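Local coordinates for protein rhamnosidase B (Bacillus sp., PDB 2OKX) that hydrolyses terminal alpha-L-rhamnose from rhamnosides as an inverting glycoside hydrolase of family 78, at residues 364-367 against 368-372; 513-516 against 517-521; 539-543 against 544-548; 411-414 against 415-418; 940-943 against 944-947. One frame throughout, in Å; residues are numbered along the deposited sequence.

Interaction 1: residues 364-367 against 368-372. With GOL (glycerol), chain M.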
# COMPACT_ATOMS: atom_id res chain seq x y z
N TYR A 364 22.52 28.96 -6.78
CA TYR A 364 22.38 27.54 -7.09
C TYR A 364 23.15 27.20 -8.36
O TYR A 364 23.82 26.18 -8.44
CB TYR A 364 20.89 27.18 -7.27
CG TYR A 364 20.66 25.85 -7.96
CD1 TYR A 364 20.14 25.80 -9.25
CD2 TYR A 364 20.98 24.65 -7.32
CE1 TYR A 364 19.93 24.57 -9.90
CE2 TYR A 364 20.78 23.43 -7.96
CZ TYR A 364 20.26 23.39 -9.24
OH TYR A 364 20.07 22.18 -9.87
N ARG A 365 23.07 28.08 -9.36
CA ARG A 365 23.74 27.87 -10.64
C ARG A 365 25.26 28.04 -10.62
O ARG A 365 25.97 27.36 -11.36
CB ARG A 365 23.16 28.81 -11.70
CG ARG A 365 21.73 28.49 -12.09
CD ARG A 365 21.64 27.16 -12.82
NE ARG A 365 20.27 26.84 -13.20
CZ ARG A 365 19.92 25.77 -13.91
NH1 ARG A 365 20.84 24.91 -14.32
NH2 ARG A 365 18.64 25.56 -14.22
N ALA A 366 25.76 28.94 -9.79
CA ALA A 366 27.19 29.19 -9.72
C ALA A 366 27.91 28.31 -8.71
O ALA A 366 29.01 27.83 -8.96
CB ALA A 366 27.44 30.66 -9.39
N LEU A 367 27.27 28.10 -7.56
CA LEU A 367 27.82 27.32 -6.46
C LEU A 367 28.73 26.13 -6.76
O LEU A 367 29.87 26.09 -6.31
CB LEU A 367 26.70 26.88 -5.52
CG LEU A 367 27.10 26.15 -4.24
CD1 LEU A 367 28.31 26.81 -3.61
CD2 LEU A 367 25.93 26.16 -3.29
N PRO A 368 28.24 25.14 -7.52
CA PRO A 368 29.08 23.98 -7.82
C PRO A 368 30.53 24.33 -8.17
O PRO A 368 31.46 23.98 -7.44
CB PRO A 368 28.35 23.31 -8.98
CG PRO A 368 26.93 23.61 -8.67
CD PRO A 368 26.99 25.08 -8.30
N GLU A 369 30.71 25.03 -9.28
CA GLU A 369 32.04 25.40 -9.73
C GLU A 369 32.66 26.57 -8.96
O GLU A 369 33.88 26.71 -8.92
CB GLU A 369 32.01 25.74 -11.23
CG GLU A 369 31.81 24.52 -12.15
CD GLU A 369 30.39 23.96 -12.12
OE1 GLU A 369 30.15 22.92 -12.77
OE2 GLU A 369 29.51 24.55 -11.47
N ALA A 370 31.82 27.39 -8.33
CA ALA A 370 32.29 28.54 -7.58
C ALA A 370 32.84 28.21 -6.19
O ALA A 370 33.44 29.06 -5.53
CB ALA A 370 31.17 29.57 -7.45
N ALA A 371 32.64 26.97 -5.74
CA ALA A 371 33.14 26.56 -4.43
C ALA A 371 33.79 25.18 -4.51
O ALA A 371 33.26 24.20 -3.99
CB ALA A 371 32.00 26.54 -3.42
N PRO A 372 34.97 25.09 -5.15
CA PRO A 372 35.70 23.83 -5.29
C PRO A 372 36.30 23.32 -3.99
O PRO A 372 36.78 22.19 -3.92
CB PRO A 372 36.76 24.18 -6.33
CG PRO A 372 37.07 25.61 -6.01
CD PRO A 372 35.69 26.19 -5.81
C1 GOL M . 23.67 22.76 -12.87
O1 GOL M . 22.40 22.96 -12.62
C2 GOL M . 24.49 23.97 -12.38
O2 GOL M . 24.29 24.14 -10.97
C3 GOL M . 25.97 23.73 -12.66
O3 GOL M . 26.73 24.85 -12.20
O HOH W 1 28.49 26.91 -12.31
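A370 N reaches back to A366 O at 2.9 Å in the ordinary four-residue bond of a helix, and A371 N makes a weak one of 3.0 Å to L367 O where the helix gives out. Just before these the series is broken: P368 has no N-H to give Y364 O, and E369 N makes no four-residue bond either. Y364 O faces the proline CD at 3.4 Å instead, and is served by Y245 OH and by a weak bond from O2 of a bound glycerol.

Apolar packing follows the same four-residue spacing. CG of L367, anti to its nitrogen (chi1 -175°), lies beside the carbonyl carbon, and CD1 comes 3.7 Å from A371 CB. A366 CB and A370 CB stand 4.3 Å apart.

This is a worked case of proline inside a short helix. Helix 362-370 is kinked at 368-369 and lies against strand 240-252 of the D2 domain, with L367 and P368 resting on Y245.

The polar contacts gather on the outer side. R365 O, E369 OE2 and O3 of the glycerol surround one water, each 2.7 Å from it. The same O3 stands 2.9 Å from E369 OE2, its single proton being contested between that carboxylate and R365 O. A bend at chi2 (73°) curls the glutamate back toward this cluster, while its OE1 accepts from W272 NE1. The glycerol, probably from the crystallisation liquor, also sets O2 over one face of the Y364 ring, whose hydroxyl is bonded to D304.

Interaction 2: residues 513-516 against 517-521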
# COMPACT_ATOMS: atom_id res chain seq x y z
N ARG A 513 25.30 -9.63 11.46
CA ARG A 513 26.60 -8.97 11.47
C ARG A 513 27.18 -8.72 12.87
O ARG A 513 26.46 -8.63 13.86
CB ARG A 513 26.50 -7.60 10.77
CG ARG A 513 25.46 -7.48 9.65
CD ARG A 513 25.42 -6.04 9.14
NE ARG A 513 24.28 -5.76 8.26
CZ ARG A 513 24.26 -5.99 6.95
NH1 ARG A 513 25.32 -6.51 6.34
NH2 ARG A 513 23.17 -5.70 6.25
N GLY A 514 28.51 -8.59 12.92
CA GLY A 514 29.21 -8.29 14.16
C GLY A 514 29.19 -9.28 15.32
O GLY A 514 29.54 -8.91 16.44
N ASN A 515 28.80 -10.52 15.07
CA ASN A 515 28.78 -11.51 16.14
C ASN A 515 30.10 -12.25 16.15
O ASN A 515 30.62 -12.63 15.11
CB ASN A 515 27.64 -12.51 15.91
CG ASN A 515 27.74 -13.18 14.57
OD1 ASN A 515 27.76 -12.52 13.53
ND2 ASN A 515 27.82 -14.51 14.57
N SER A 516 30.65 -12.44 17.35
CA SER A 516 31.92 -13.14 17.50
C SER A 516 31.66 -14.64 17.63
O SER A 516 32.36 -15.46 17.02
CB SER A 516 32.65 -12.63 18.75
OG SER A 516 31.77 -12.60 19.87
N ALA A 517 30.64 -14.98 18.41
CA ALA A 517 30.26 -16.37 18.62
C ALA A 517 29.10 -16.71 17.70
O ALA A 517 28.41 -15.83 17.20
CB ALA A 517 29.86 -16.57 20.08
N PRO A 518 28.87 -18.01 17.46
CA PRO A 518 27.77 -18.42 16.58
C PRO A 518 26.39 -18.01 17.07
O PRO A 518 26.12 -17.95 18.27
CB PRO A 518 27.94 -19.93 16.49
CG PRO A 518 28.60 -20.29 17.78
CD PRO A 518 29.61 -19.19 17.95
N VAL A 519 25.52 -17.70 16.12
CA VAL A 519 24.15 -17.31 16.42
C VAL A 519 23.25 -18.53 16.19
O VAL A 519 23.39 -19.23 15.19
CB VAL A 519 23.68 -16.16 15.51
CG1 VAL A 519 22.17 -15.96 15.63
CG2 VAL A 519 24.41 -14.88 15.87
N LYS A 520 22.35 -18.79 17.13
CA LYS A 520 21.42 -19.90 16.99
C LYS A 520 20.05 -19.34 16.68
O LYS A 520 19.43 -18.68 17.51
CB LYS A 520 21.35 -20.71 18.29
CG LYS A 520 22.63 -21.45 18.64
CD LYS A 520 22.45 -22.26 19.90
CE LYS A 520 23.73 -22.98 20.29
NZ LYS A 520 23.55 -23.77 21.53
N LEU A 521 19.58 -19.59 15.46
CA LEU A 521 18.27 -19.09 15.06
C LEU A 521 17.23 -20.17 15.35
O LEU A 521 17.20 -21.21 14.68
CB LEU A 521 18.30 -18.72 13.57
CG LEU A 521 17.08 -18.01 12.96
CD1 LEU A 521 16.64 -16.85 13.83
CD2 LEU A 521 17.45 -17.52 11.56
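N515 and A517 sit two residues apart where the chain turns from strand 507-513 toward strand 520-528, the bend being prepared by G514 with its positive phi of 64°. The side-chain amide of N515 spans the short gap: ND2 donates to A517 O at 3.0 Å, and the N-H...O angle of 161° makes the bond nearly straight. The carbonyl oxygen lies close to the plane of the amide, whereas the nitrogen approaches from above the carbonyl plane and so uses no lone pair directly.

What allows this reach is the first torsion of N515, which places CG between the backbone nitrogen and the carbonyl carbon and directs the amide across the inside of the turn. V519 then crosses the asparagine at about a right angle, its CG2 3.7 Å from ND2. V431 and T461 also touch N515, and V519 rests on V512 and A457, from strands of two different sheets of the concanavalin-like domain.

The connection therefore passes from one sheet to another with a side chain supplying the cross-link. One amide N-H satisfies the A517 carbonyl while the V519 methyl packs against the donating amide, whereas A517 N, buried by the contact, finds no clear partner in the model.

Interaction 3: residues 539-543 against 544-548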
# COMPACT_ATOMS: atom_id res chain seq x y z
N PHE A 539 -13.44 -21.94 -7.29
CA PHE A 539 -13.53 -22.18 -8.72
C PHE A 539 -12.43 -23.12 -9.16
O PHE A 539 -11.26 -22.94 -8.80
CB PHE A 539 -13.40 -20.88 -9.52
CG PHE A 539 -13.37 -21.10 -11.01
CD1 PHE A 539 -14.56 -21.14 -11.74
CD2 PHE A 539 -12.17 -21.34 -11.67
CE1 PHE A 539 -14.54 -21.43 -13.11
CE2 PHE A 539 -12.14 -21.63 -13.03
CZ PHE A 539 -13.33 -21.68 -13.75
N ARG A 540 -12.80 -24.14 -9.93
CA ARG A 540 -11.84 -25.09 -10.50
C ARG A 540 -12.43 -25.55 -11.82
O ARG A 540 -13.65 -25.67 -11.95
CB ARG A 540 -11.64 -26.32 -9.60
CG ARG A 540 -11.00 -26.03 -8.26
CD ARG A 540 -10.72 -27.33 -7.50
NE ARG A 540 -11.80 -28.31 -7.66
CZ ARG A 540 -11.72 -29.38 -8.45
NH1 ARG A 540 -12.74 -30.22 -8.55
NH2 ARG A 540 -10.61 -29.61 -9.14
N CYS A 541 -11.58 -25.81 -12.80
CA CYS A 541 -12.06 -26.28 -14.09
C CYS A 541 -11.04 -27.21 -14.74
O CYS A 541 -9.96 -27.45 -14.19
CB CYS A 541 -12.37 -25.09 -15.01
SG CYS A 541 -10.93 -24.16 -15.59
N SER A 542 -11.38 -27.72 -15.92
CA SER A 542 -10.51 -28.65 -16.64
C SER A 542 -9.18 -28.04 -17.09
O SER A 542 -8.25 -28.76 -17.45
CB SER A 542 -11.25 -29.19 -17.87
OG SER A 542 -11.61 -28.14 -18.75
N ASP A 543 -9.09 -26.72 -17.06
CA ASP A 543 -7.87 -26.02 -17.48
C ASP A 543 -7.04 -25.65 -16.25
O ASP A 543 -7.36 -24.70 -15.53
CB ASP A 543 -8.25 -24.76 -18.26
CG ASP A 543 -7.05 -24.07 -18.88
OD1 ASP A 543 -5.96 -24.09 -18.27
OD2 ASP A 543 -7.20 -23.48 -19.97
N ALA A 544 -5.96 -26.39 -16.01
CA ALA A 544 -5.09 -26.14 -14.87
C ALA A 544 -4.50 -24.73 -14.83
O ALA A 544 -4.27 -24.17 -13.76
CB ALA A 544 -3.97 -27.17 -14.83
N LEU A 545 -4.25 -24.14 -16.00
CA LEU A 545 -3.69 -22.78 -16.04
C LEU A 545 -4.72 -21.80 -15.46
O LEU A 545 -4.38 -20.94 -14.64
CB LEU A 545 -3.33 -22.39 -17.47
CG LEU A 545 -2.91 -20.94 -17.74
CD1 LEU A 545 -1.84 -20.51 -16.75
CD2 LEU A 545 -2.40 -20.80 -19.17
N LEU A 546 -5.97 -21.93 -15.88
CA LEU A 546 -7.01 -21.05 -15.36
C LEU A 546 -7.15 -21.25 -13.85
O LEU A 546 -7.35 -20.28 -13.13
CB LEU A 546 -8.34 -21.32 -16.07
CG LEU A 546 -8.37 -20.89 -17.54
CD1 LEU A 546 -9.73 -21.23 -18.16
CD2 LEU A 546 -8.11 -19.38 -17.63
N ASN A 547 -7.04 -22.49 -13.38
CA ASN A 547 -7.15 -22.76 -11.94
C ASN A 547 -6.07 -22.00 -11.18
O ASN A 547 -6.32 -21.45 -10.11
CB ASN A 547 -6.99 -24.25 -11.64
CG ASN A 547 -8.15 -25.06 -12.16
OD1 ASN A 547 -9.20 -24.52 -12.49
ND2 ASN A 547 -7.96 -26.38 -12.23
N ALA A 548 -4.86 -21.98 -11.75
CA ALA A 548 -3.75 -21.29 -11.11
C ALA A 548 -3.96 -19.78 -11.13
O ALA A 548 -3.59 -19.09 -10.18
CB ALA A 548 -2.44 -21.65 -11.81
O HOH W 2 -8.62 -23.01 -8.61
O HOH W 3 -5.17 -28.63 -17.75
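A side-chain amide and a capping carboxylate join the end of strand 538-541 to the start of helix 544-559, at the junction between the C-terminal beta-sheet and the helical glycosidase domain. N547 grips both backbone polar groups of C541. Its OD1 accepts from C541 N at 2.7 Å, in the plane of the amide carbonyl at one of its lone pairs, and its ND2 returns a bond to a lone pair of C541 O at 3.0 Å. The amide thus stands in for a neighbouring strand beside 538-541, an outermost strand of its sheet that pairs with 900-906. The F539 ring crosses N547 at about a right angle, with ring and amide planes 71° apart, and a water joins F539 O to N547 O.

At the helix start, D543 has CG anti to its nitrogen (chi1 -173°), which swings the carboxylate over the first turn. OD1 accepts from L546 N at 3.2 Å, met from well above the carboxylate plane, and more weakly from L545 N at 2.8 Å. D543 O adds the first four-residue bond, from N547 N at 3.1 Å. OD2 forms a salt bridge with R825 of helix 817-833, which probably keeps the carboxylate charged and fixes its rotation. L546 packs its CG 3.7 Å from D543 CG and its CB 3.9 Å from C541 SG, while that sulfur accepts from D543 N at 3.5 Å.

Together these bonds make a classical aspartate N-cap, reinforced by an asparagine tether to the preceding strand, where the chain enters the alpha-barrel characteristic of family 78 rhamnosidases.

Interaction 4: residues 411-414 against 415-418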
# COMPACT_ATOMS: atom_id res chain seq x y z
N ALA A 411 27.01 -22.88 0.01
CA ALA A 411 25.97 -23.90 0.07
C ALA A 411 25.27 -23.77 1.42
O ALA A 411 25.92 -23.46 2.43
CB ALA A 411 26.57 -25.29 -0.08
N VAL A 412 23.96 -23.98 1.45
CA VAL A 412 23.21 -23.88 2.70
C VAL A 412 23.39 -25.15 3.55
O VAL A 412 23.09 -26.25 3.10
CB VAL A 412 21.70 -23.69 2.45
CG1 VAL A 412 20.96 -23.58 3.77
CG2 VAL A 412 21.46 -22.44 1.61
N PRO A 413 23.90 -25.01 4.78
CA PRO A 413 24.11 -26.16 5.67
C PRO A 413 22.76 -26.69 6.15
O PRO A 413 21.85 -25.91 6.43
CB PRO A 413 24.92 -25.57 6.82
CG PRO A 413 25.59 -24.37 6.22
CD PRO A 413 24.49 -23.79 5.37
N ARG A 414 22.63 -28.01 6.27
CA ARG A 414 21.38 -28.61 6.72
C ARG A 414 20.88 -28.00 8.02
O ARG A 414 19.69 -27.73 8.17
CB ARG A 414 21.53 -30.12 6.89
CG ARG A 414 20.34 -30.80 7.58
CD ARG A 414 19.02 -30.52 6.85
NE ARG A 414 17.87 -31.11 7.55
CZ ARG A 414 17.29 -30.58 8.63
NH1 ARG A 414 16.26 -31.20 9.19
NH2 ARG A 414 17.73 -29.44 9.14
N SER A 415 21.79 -27.77 8.97
CA SER A 415 21.42 -27.20 10.26
C SER A 415 20.59 -25.93 10.14
O SER A 415 19.60 -25.76 10.85
CB SER A 415 22.67 -26.88 11.09
OG SER A 415 22.32 -26.16 12.26
N VAL A 416 21.00 -25.05 9.24
CA VAL A 416 20.32 -23.78 9.05
C VAL A 416 18.84 -23.94 8.70
O VAL A 416 18.02 -23.10 9.06
CB VAL A 416 21.02 -22.94 7.96
CG1 VAL A 416 20.35 -21.58 7.82
CG2 VAL A 416 22.48 -22.76 8.33
N LEU A 417 18.49 -25.02 8.01
CA LEU A 417 17.09 -25.23 7.64
C LEU A 417 16.19 -25.24 8.87
O LEU A 417 15.02 -24.85 8.79
CB LEU A 417 16.93 -26.55 6.86
CG LEU A 417 17.73 -26.64 5.56
CD1 LEU A 417 17.38 -27.94 4.85
CD2 LEU A 417 17.42 -25.44 4.67
N ASN A 418 16.72 -25.67 10.01
CA ASN A 418 15.95 -25.71 11.25
C ASN A 418 15.39 -24.33 11.60
O ASN A 418 14.39 -24.22 12.31
CB ASN A 418 16.82 -26.19 12.42
CG ASN A 418 17.19 -27.65 12.32
OD1 ASN A 418 18.12 -28.11 13.00
ND2 ASN A 418 16.47 -28.40 11.49
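R414 and L417 meet through both backbone and side chains, in a single tight turn whose backbone bonds span three residues rather than four. L417 N donates to R414 O at 3.0 Å from above the carbonyl plane, V416 N makes a weak bond of 3.1 Å to P413 O, and N418 N follows to S415 O. The R414 side chain lies across that of L417, with CD 3.7 Å from CD1 of the leucine. The proline ring of P413 sets CD 3.7 Å from V416 CG2. The V412 and L417 side chains cross at about a right angle, CG1 of V412 4.1 Å from CD2 of L417.

A bend at chi2 (56°) turns the arginine chain back along the helix, so the guanidinium ends beside N418. The asparagine side chain comes to its edge, and the guanidinium and amide planes stand 82° apart.

Farther out, I208 of strand 207-215 touches V412, V416 and L417, and L211 of the same strand touches P413. S415 OG is hydrogen-bonded to V428 N, tying the turn to the next strand. A bound calcium ion lies about 7 Å from the N418 side chain.

The helix at 414-417 is accordingly weak in its own hydrogen bonds and probably depends on apolar packing against strand 207-215, with the aliphatic part of R414 in contact with L417 and its charged group carried onward to the polar N418.

Interaction 5: residues 940-943 against 944-947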
# COMPACT_ATOMS: atom_id res chain seq x y z
N THR A 940 -30.12 -21.17 -17.78
CA THR A 940 -30.03 -21.09 -19.23
C THR A 940 -28.79 -21.84 -19.72
O THR A 940 -27.67 -21.41 -19.47
CB THR A 940 -29.89 -19.62 -19.72
OG1 THR A 940 -30.97 -18.83 -19.21
CG2 THR A 940 -29.92 -19.57 -21.24
N LEU A 941 -28.99 -22.96 -20.40
CA LEU A 941 -27.85 -23.69 -20.93
C LEU A 941 -27.30 -22.88 -22.10
O LEU A 941 -28.05 -22.17 -22.78
CB LEU A 941 -28.27 -25.08 -21.41
CG LEU A 941 -28.76 -26.03 -20.31
CD1 LEU A 941 -29.04 -27.39 -20.91
CD2 LEU A 941 -27.70 -26.14 -19.21
N PRO A 942 -25.98 -22.95 -22.35
CA PRO A 942 -25.37 -22.20 -23.45
C PRO A 942 -25.90 -22.59 -24.83
O PRO A 942 -26.46 -23.67 -25.02
CB PRO A 942 -23.88 -22.49 -23.27
CG PRO A 942 -23.86 -23.84 -22.64
CD PRO A 942 -24.97 -23.74 -21.62
N GLU A 943 -25.72 -21.68 -25.79
CA GLU A 943 -26.20 -21.87 -27.16
C GLU A 943 -26.03 -23.26 -27.73
O GLU A 943 -24.92 -23.80 -27.77
CB GLU A 943 -25.54 -20.84 -28.09
CG GLU A 943 -25.93 -20.98 -29.56
CD GLU A 943 -25.42 -19.82 -30.41
OE1 GLU A 943 -24.33 -19.28 -30.10
OE2 GLU A 943 -26.10 -19.45 -31.40
N GLY A 944 -27.14 -23.84 -28.17
CA GLY A 944 -27.14 -25.16 -28.78
C GLY A 944 -26.79 -26.35 -27.90
O GLY A 944 -26.64 -27.46 -28.40
N ILE A 945 -26.68 -26.13 -26.60
CA ILE A 945 -26.33 -27.20 -25.68
C ILE A 945 -27.56 -27.73 -24.94
O ILE A 945 -28.40 -26.96 -24.48
CB ILE A 945 -25.28 -26.70 -24.64
CG1 ILE A 945 -24.03 -26.20 -25.37
CG2 ILE A 945 -24.91 -27.81 -23.68
CD1 ILE A 945 -23.33 -27.27 -26.18
N GLU A 946 -27.67 -29.05 -24.85
CA GLU A 946 -28.78 -29.67 -24.15
C GLU A 946 -28.19 -30.30 -22.89
O GLU A 946 -26.98 -30.22 -22.68
CB GLU A 946 -29.44 -30.74 -25.03
CG GLU A 946 -28.59 -31.97 -25.31
CD GLU A 946 -29.07 -32.74 -26.53
OE1 GLU A 946 -30.27 -32.67 -26.84
OE2 GLU A 946 -28.25 -33.43 -27.17
N GLY A 947 -29.01 -30.90 -22.04
CA GLY A 947 -28.45 -31.50 -20.85
C GLY A 947 -29.39 -31.79 -19.71
O GLY A 947 -30.60 -31.61 -19.82
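I945 N donates to P942 O at 2.9 Å, with an N-H...O angle of 153°, and this bond closes the reversal of the chain. The two residues in between, E943 and G944, form the corner. G944 takes a positive phi of 67°, a conformation readily adopted by glycine.

Such a corner is a type II beta turn, and it carries the chain from strand 936-939 into strand 946-954, an outermost strand of the sheet in the C-terminal domain. E946 enters that sheet through backbone bonds to G923 and L925.

The remaining contacts are van der Waals in nature. Obliquely across the turn, P942 CG meets I945 CG1 at 3.6 Å. The isoleucine reaches it with CG1 beside its own nitrogen and anti to the carbonyl carbon (chi1 -58°). The backbone of the turn itself sets I945 CB 3.3 Å from the bonded P942 O. L941 meets backbone rather than another side chain: CB lies 3.6 Å from I945 O, and CD1 lies 3.6 Å from E946 C and 3.7 Å from G947 N. These side chains pack on strand 924-932, whose L925 is touched by P942 and I945 and whose L927 is touched by L941.

Along the chain the order is interaction 1, 4, 2, 3 and 5, and the five sample successive parts of a multidomain enzyme. Interaction 1, in the D2 domain, stands far off, its centre 64 Å from that of interaction 3 and 79 Å from that of interaction 5, both across the chain's centre. Interactions 2 and 4 are near neighbours, with centres 15 Å apart and nearest atoms about 5 Å apart without touching. Interactions 3 and 5 have centres about 22 Å apart and reach the same five-stranded sheet at its two outermost strands, 538-541 and 946-954. That sheet thus combines a strand leading into the helical domain with strands from the C-terminus, linking the two domains.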